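Local coordinates for uncharacterized protein DUF4425 (Bacteroides vulgatus, PDB 3U6G) that is of unknown function but has an immunoglobulin-like fold and, as a PLAT/LH2 and C2-like lipoprotein, may bind calcium, at residues V27-Y41 against M61-A75. Residues are numbered along the deposited sequence; the frame is centred on the assembly and turned at random. Where two conformers were deposited one is given.
Sequences VSIGGADKGGPAKLY and MSCCTNGNAFFMTCA
Ser28 pairs with Ala75 and Gly30 with Thr73 as antiparallel hydrogen-bonded pairs, the axes of 27-33 and 71-75 running at 166° and approaching to 4.6 Å. Thr73 N meets Gly30 O at 2.8 Å, nearly in line with the carbonyl. Tyr41 and Cys64 form another, Tyr41 N reaching Cys64 O at 2.8 Å though bent (N-H...O 138°), and Cys64 N returning a bond.

On the face bearing Ile29, Leu40, Met72 and Cys74 the contacts are apolar. Met72, CG anti to the backbone N (chi1 -162°), brings its methyl CE against Ile29 CG2 (3.7 Å) and Leu40 CD2 (3.8 Å). Cys63 SG touches Ile29 CG2 and Leu40 CB. Met72 also touches His10, and Cys74 Ile14, of strand 10-18.

Phe70 N donates to Ala32 O (2.9 Å), which also sits 3.8 Å above the centre of the Phe70 ring; CZ packs on Ala32 CB and CE2 lies 3.4 Å from Asp33 C. A serine here would probably leave Ala32 CB and the Asp33 backbone uncovered.

One water joins the Asx turns of Asp33 and Asn66, donating to Asp33 OD2 and accepting from Asn66 ND2 and Asn68 ND2. The chemistry is consistent with an apolar face turned into the immunoglobulin-like core, water-bridged polar turns beyond it.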
loop_
_atom_site.group_PDB
_atom_site.type_symbol
_atom_site.label_atom_id
_atom_site.label_comp_id
_atom_site.label_asym_id
_atom_site.label_seq_id
_atom_site.Cartn_x
_atom_site.Cartn_y
_atom_site.Cartn_z
ATOM N N VAL A 27 -0.280 -4.811 7.958
ATOM C CA VAL A 27 0.368 -3.931 7.001
ATOM C C VAL A 27 0.473 -4.586 5.626
ATOM O O VAL A 27 0.530 -5.806 5.515
ATOM C CB VAL A 27 1.776 -3.463 7.458
ATOM C CG1 VAL A 27 1.691 -2.690 8.781
ATOM C CG2 VAL A 27 2.772 -4.642 7.517
ATOM N N SER A 28 0.467 -3.719 4.622
ATOM C CA SER A 28 0.759 -4.092 3.247
ATOM C C SER A 28 1.930 -3.243 2.782
ATOM O O SER A 28 1.955 -2.030 2.977
ATOM C CB SER A 28 -0.454 -3.888 2.349
ATOM O OG SER A 28 -1.386 -4.940 2.547
ATOM N N ILE A 29 2.936 -3.910 2.216
ATOM C CA ILE A 29 4.181 -3.268 1.826
ATOM C C ILE A 29 4.473 -3.594 0.366
ATOM O O ILE A 29 4.237 -4.711 -0.088
ATOM C CB ILE A 29 5.343 -3.743 2.727
ATOM C CG1 ILE A 29 5.116 -3.237 4.152
ATOM C CG2 ILE A 29 6.712 -3.295 2.156
ATOM C CD1 ILE A 29 5.950 -3.941 5.195
ATOM N N GLY A 30 4.892 -2.584 -0.379
ATOM C CA GLY A 30 5.327 -2.785 -1.734
ATOM C C GLY A 30 6.264 -1.685 -2.154
ATOM O O GLY A 30 6.425 -0.682 -1.474
ATOM N N GLY A 31 6.881 -1.853 -3.303
ATOM C CA GLY A 31 7.716 -0.803 -3.868
ATOM C C GLY A 31 7.775 -0.933 -5.368
ATOM O O GLY A 31 7.077 -1.768 -5.962
ATOM N N ALA A 32 8.629 -0.118 -5.974
ATOM C CA ALA A 32 8.796 -0.132 -7.406
ATOM C C ALA A 32 10.230 0.091 -7.802
ATOM O O ALA A 32 10.952 0.846 -7.155
ATOM C CB ALA A 32 7.938 0.966 -8.040
ATOM N N ASP A 33 10.614 -0.575 -8.878
ATOM C CA ASP A 33 11.813 -0.238 -9.620
ATOM C C ASP A 33 11.411 0.071 -11.073
ATOM O O ASP A 33 10.218 0.075 -11.413
ATOM C CB ASP A 33 12.906 -1.311 -9.452
ATOM C CG ASP A 33 12.529 -2.668 -10.013
ATOM O OD1 ASP A 33 11.913 -2.744 -11.102
ATOM O OD2 ASP A 33 12.866 -3.696 -9.373
ATOM N N LYS A 34 12.394 0.374 -11.917
ATOM C CA LYS A 34 12.089 0.841 -13.266
ATOM C C LYS A 34 11.417 -0.229 -14.144
ATOM O O LYS A 34 10.852 0.099 -15.190
ATOM C CB LYS A 34 13.348 1.393 -13.953
ATOM C CG LYS A 34 13.794 2.783 -13.474
ATOM C CD LYS A 34 12.909 3.901 -14.040
ATOM C CE LYS A 34 13.553 5.273 -13.933
ATOM N NZ LYS A 34 14.229 5.512 -12.633
ATOM N N GLY A 35 11.466 -1.492 -13.715
ATOM C CA GLY A 35 10.860 -2.592 -14.447
ATOM C C GLY A 35 9.597 -3.217 -13.889
ATOM O O GLY A 35 9.013 -4.079 -14.528
ATOM N N GLY A 36 9.186 -2.826 -12.695
ATOM C CA GLY A 36 8.043 -3.440 -12.062
ATOM C C GLY A 36 8.017 -3.326 -10.550
ATOM O O GLY A 36 8.840 -2.614 -9.950
ATOM N N PRO A 37 7.079 -4.045 -9.929
ATOM C CA PRO A 37 7.057 -4.087 -8.477
ATOM C C PRO A 37 8.398 -4.552 -7.919
ATOM O O PRO A 37 9.058 -5.418 -8.498
ATOM C CB PRO A 37 5.921 -5.064 -8.160
ATOM C CG PRO A 37 4.999 -4.985 -9.355
ATOM C CD PRO A 37 5.921 -4.743 -10.529
ATOM N N ALA A 38 8.809 -3.922 -6.835
ATOM C CA ALA A 38 10.103 -4.208 -6.223
ATOM C C ALA A 38 10.133 -5.572 -5.550
ATOM O O ALA A 38 9.167 -5.996 -4.918
ATOM C CB ALA A 38 10.441 -3.137 -5.191
ATOM N N LYS A 39 11.264 -6.250 -5.681
ATOM C CA LYS A 39 11.488 -7.464 -4.905
ATOM C C LYS A 39 11.688 -7.070 -3.443
ATOM O O LYS A 39 12.313 -6.036 -3.125
ATOM C CB LYS A 39 12.673 -8.260 -5.448
ATOM C CG LYS A 39 12.331 -9.015 -6.729
ATOM C CD LYS A 39 13.557 -9.581 -7.385
ATOM C CE LYS A 39 13.193 -10.396 -8.615
ATOM N NZ LYS A 39 12.322 -11.585 -8.296
ATOM N N LEU A 40 11.127 -7.890 -2.553
ATOM C CA LEU A 40 11.107 -7.606 -1.130
ATOM C C LEU A 40 11.795 -8.733 -0.347
ATOM O O LEU A 40 11.693 -9.897 -0.712
ATOM C CB LEU A 40 9.653 -7.476 -0.638
ATOM C CG LEU A 40 8.786 -6.439 -1.358
ATOM C CD1 LEU A 40 7.319 -6.568 -0.909
ATOM C CD2 LEU A 40 9.300 -5.020 -1.187
ATOM N N TYR A 41 12.406 -8.358 0.770
ATOM C CA TYR A 41 13.218 -9.235 1.593
ATOM C C TYR A 41 12.877 -8.963 3.057
ATOM O O TYR A 41 12.608 -7.824 3.429
ATOM C CB TYR A 41 14.709 -8.970 1.348
ATOM C CG TYR A 41 15.108 -9.154 -0.103
ATOM C CD1 TYR A 41 14.927 -8.139 -1.015
ATOM C CD2 TYR A 41 15.646 -10.345 -0.562
ATOM C CE1 TYR A 41 15.269 -8.290 -2.345
ATOM C CE2 TYR A 41 15.992 -10.517 -1.903
ATOM C CZ TYR A 41 15.797 -9.472 -2.785
ATOM O OH TYR A 41 16.119 -9.593 -4.100
HETATM N N MSE A 61 9.377 -5.683 13.056
HETATM C CA MSE A 61 9.505 -6.316 11.757
HETATM C C MSE A 61 10.100 -5.327 10.773
HETATM O O MSE A 61 9.931 -4.123 10.884
HETATM C CB MSE A 61 8.165 -6.866 11.274
HETATM C CG MSE A 61 7.166 -5.835 10.840
HETATM SE SE MSE A 61 7.328 -5.347 8.951
HETATM C CE MSE A 61 8.206 -6.906 8.264
ATOM N N SER A 62 10.850 -5.851 9.820
ATOM C CA SER A 62 11.374 -5.005 8.781
ATOM C C SER A 62 11.292 -5.693 7.434
ATOM O O SER A 62 11.255 -6.930 7.339
ATOM C CB SER A 62 12.808 -4.589 9.087
ATOM O OG SER A 62 13.604 -5.724 9.283
ATOM N N CYS A 63 11.312 -4.864 6.403
ATOM C CA CYS A 63 11.207 -5.303 5.026
ATOM C C CYS A 63 12.068 -4.357 4.190
ATOM O O CYS A 63 12.031 -3.156 4.398
ATOM C CB CYS A 63 9.718 -5.254 4.572
ATOM S SG CYS A 63 9.455 -5.893 2.895
ATOM N N CYS A 64 12.856 -4.880 3.254
ATOM C CA CYS A 64 13.645 -4.029 2.380
ATOM C C CYS A 64 13.612 -4.525 0.960
ATOM O O CYS A 64 13.147 -5.642 0.684
ATOM C CB CYS A 64 15.103 -3.924 2.864
ATOM S SG CYS A 64 16.041 -5.460 2.711
ATOM N N THR A 65 14.110 -3.676 0.074
ATOM C CA THR A 65 14.168 -3.963 -1.343
ATOM C C THR A 65 15.596 -4.353 -1.736
ATOM O O THR A 65 16.507 -4.339 -0.906
ATOM C CB THR A 65 13.753 -2.719 -2.163
ATOM O OG1 THR A 65 14.734 -1.688 -1.998
ATOM C CG2 THR A 65 12.361 -2.206 -1.756
ATOM N N ASN A 66 15.779 -4.701 -3.006
ATOM C CA ASN A 66 17.100 -4.700 -3.591
ATOM C C ASN A 66 17.507 -3.260 -3.892
ATOM O O ASN A 66 16.747 -2.310 -3.640
ATOM C CB ASN A 66 17.195 -5.623 -4.820
ATOM C CG ASN A 66 16.456 -5.095 -6.056
ATOM O OD1 ASN A 66 16.215 -3.893 -6.194
ATOM N ND2 ASN A 66 16.114 -6.015 -6.980
ATOM N N GLY A 67 18.710 -3.088 -4.430
ATOM C CA GLY A 67 19.252 -1.755 -4.636
ATOM C C GLY A 67 18.751 -1.011 -5.851
ATOM O O GLY A 67 19.278 0.065 -6.178
ATOM N N ASN A 68 17.761 -1.581 -6.541
ATOM C CA ASN A 68 17.206 -0.959 -7.739
ATOM C C ASN A 68 15.922 -0.184 -7.481
ATOM O O ASN A 68 15.436 0.501 -8.373
ATOM C CB ASN A 68 16.924 -2.012 -8.809
ATOM C CG ASN A 68 18.155 -2.792 -9.202
ATOM O OD1 ASN A 68 19.266 -2.248 -9.238
ATOM N ND2 ASN A 68 17.972 -4.090 -9.467
ATOM N N ALA A 69 15.372 -0.294 -6.282
ATOM C CA ALA A 69 14.093 0.336 -5.995
ATOM C C ALA A 69 14.230 1.839 -5.914
ATOM O O ALA A 69 15.284 2.347 -5.514
ATOM C CB ALA A 69 13.503 -0.218 -4.706
ATOM N N PHE A 70 13.171 2.555 -6.312
ATOM C CA PHE A 70 13.152 4.013 -6.154
ATOM C C PHE A 70 12.023 4.483 -5.258
ATOM O O PHE A 70 11.905 5.669 -5.006
ATOM C CB PHE A 70 13.144 4.751 -7.499
ATOM C CG PHE A 70 11.978 4.413 -8.381
ATOM C CD1 PHE A 70 10.710 4.873 -8.064
ATOM C CD2 PHE A 70 12.135 3.633 -9.516
ATOM C CE1 PHE A 70 9.620 4.585 -8.869
ATOM C CE2 PHE A 70 11.043 3.353 -10.326
ATOM C CZ PHE A 70 9.787 3.798 -9.980
ATOM N N PHE A 71 11.233 3.549 -4.726
ATOM C CA PHE A 71 10.065 3.847 -3.930
ATOM C C PHE A 71 9.640 2.613 -3.158
ATOM O O PHE A 71 9.714 1.505 -3.677
ATOM C CB PHE A 71 8.933 4.258 -4.859
ATOM C CG PHE A 71 7.653 4.646 -4.167
ATOM C CD1 PHE A 71 7.592 5.757 -3.340
ATOM C CD2 PHE A 71 6.491 3.927 -4.398
ATOM C CE1 PHE A 71 6.404 6.132 -2.715
ATOM C CE2 PHE A 71 5.281 4.297 -3.782
ATOM C CZ PHE A 71 5.244 5.413 -2.946
HETATM N N MSE A 72 9.180 2.823 -1.922
HETATM C CA MSE A 72 8.631 1.774 -1.086
HETATM C C MSE A 72 7.560 2.409 -0.205
HETATM O O MSE A 72 7.701 3.550 0.213
HETATM C CB MSE A 72 9.720 1.090 -0.235
HETATM C CG MSE A 72 9.380 -0.353 0.411
HETATM SE SE MSE A 72 10.736 -0.803 1.555
HETATM C CE MSE A 72 10.311 -2.675 1.634
ATOM N N THR A 73 6.488 1.665 0.021
ATOM C CA THR A 73 5.311 2.117 0.778
ATOM C C THR A 73 4.869 1.084 1.786
ATOM O O THR A 73 5.007 -0.116 1.532
ATOM C CB THR A 73 4.092 2.282 -0.150
ATOM O OG1 THR A 73 3.846 1.054 -0.868
ATOM C CG2 THR A 73 4.324 3.396 -1.124
ATOM N N CYS A 74 4.302 1.538 2.900
ATOM C CA CYS A 74 3.709 0.680 3.899
ATOM C C CYS A 74 2.387 1.315 4.286
ATOM O O CYS A 74 2.359 2.479 4.721
ATOM C CB CYS A 74 4.621 0.576 5.127
ATOM S SG CYS A 74 3.918 -0.371 6.507
ATOM N N ALA A 75 1.310 0.563 4.084
ATOM C CA ALA A 75 -0.037 0.954 4.513
ATOM C C ALA A 75 -0.504 0.009 5.588
ATOM O O ALA A 75 -0.354 -1.198 5.483
ATOM C CB ALA A 75 -1.023 0.939 3.334
HETATM O O HOH W 1 1.647 -0.262 0.471
HETATM O O HOH W 2 15.207 -5.070 -9.677
HETATM O O HOH W 3 13.468 -3.605 -6.663
HETATM O O HOH W 4 15.174 0.954 -11.024
HETATM O O HOH W 5 16.887 -8.771 -6.710
#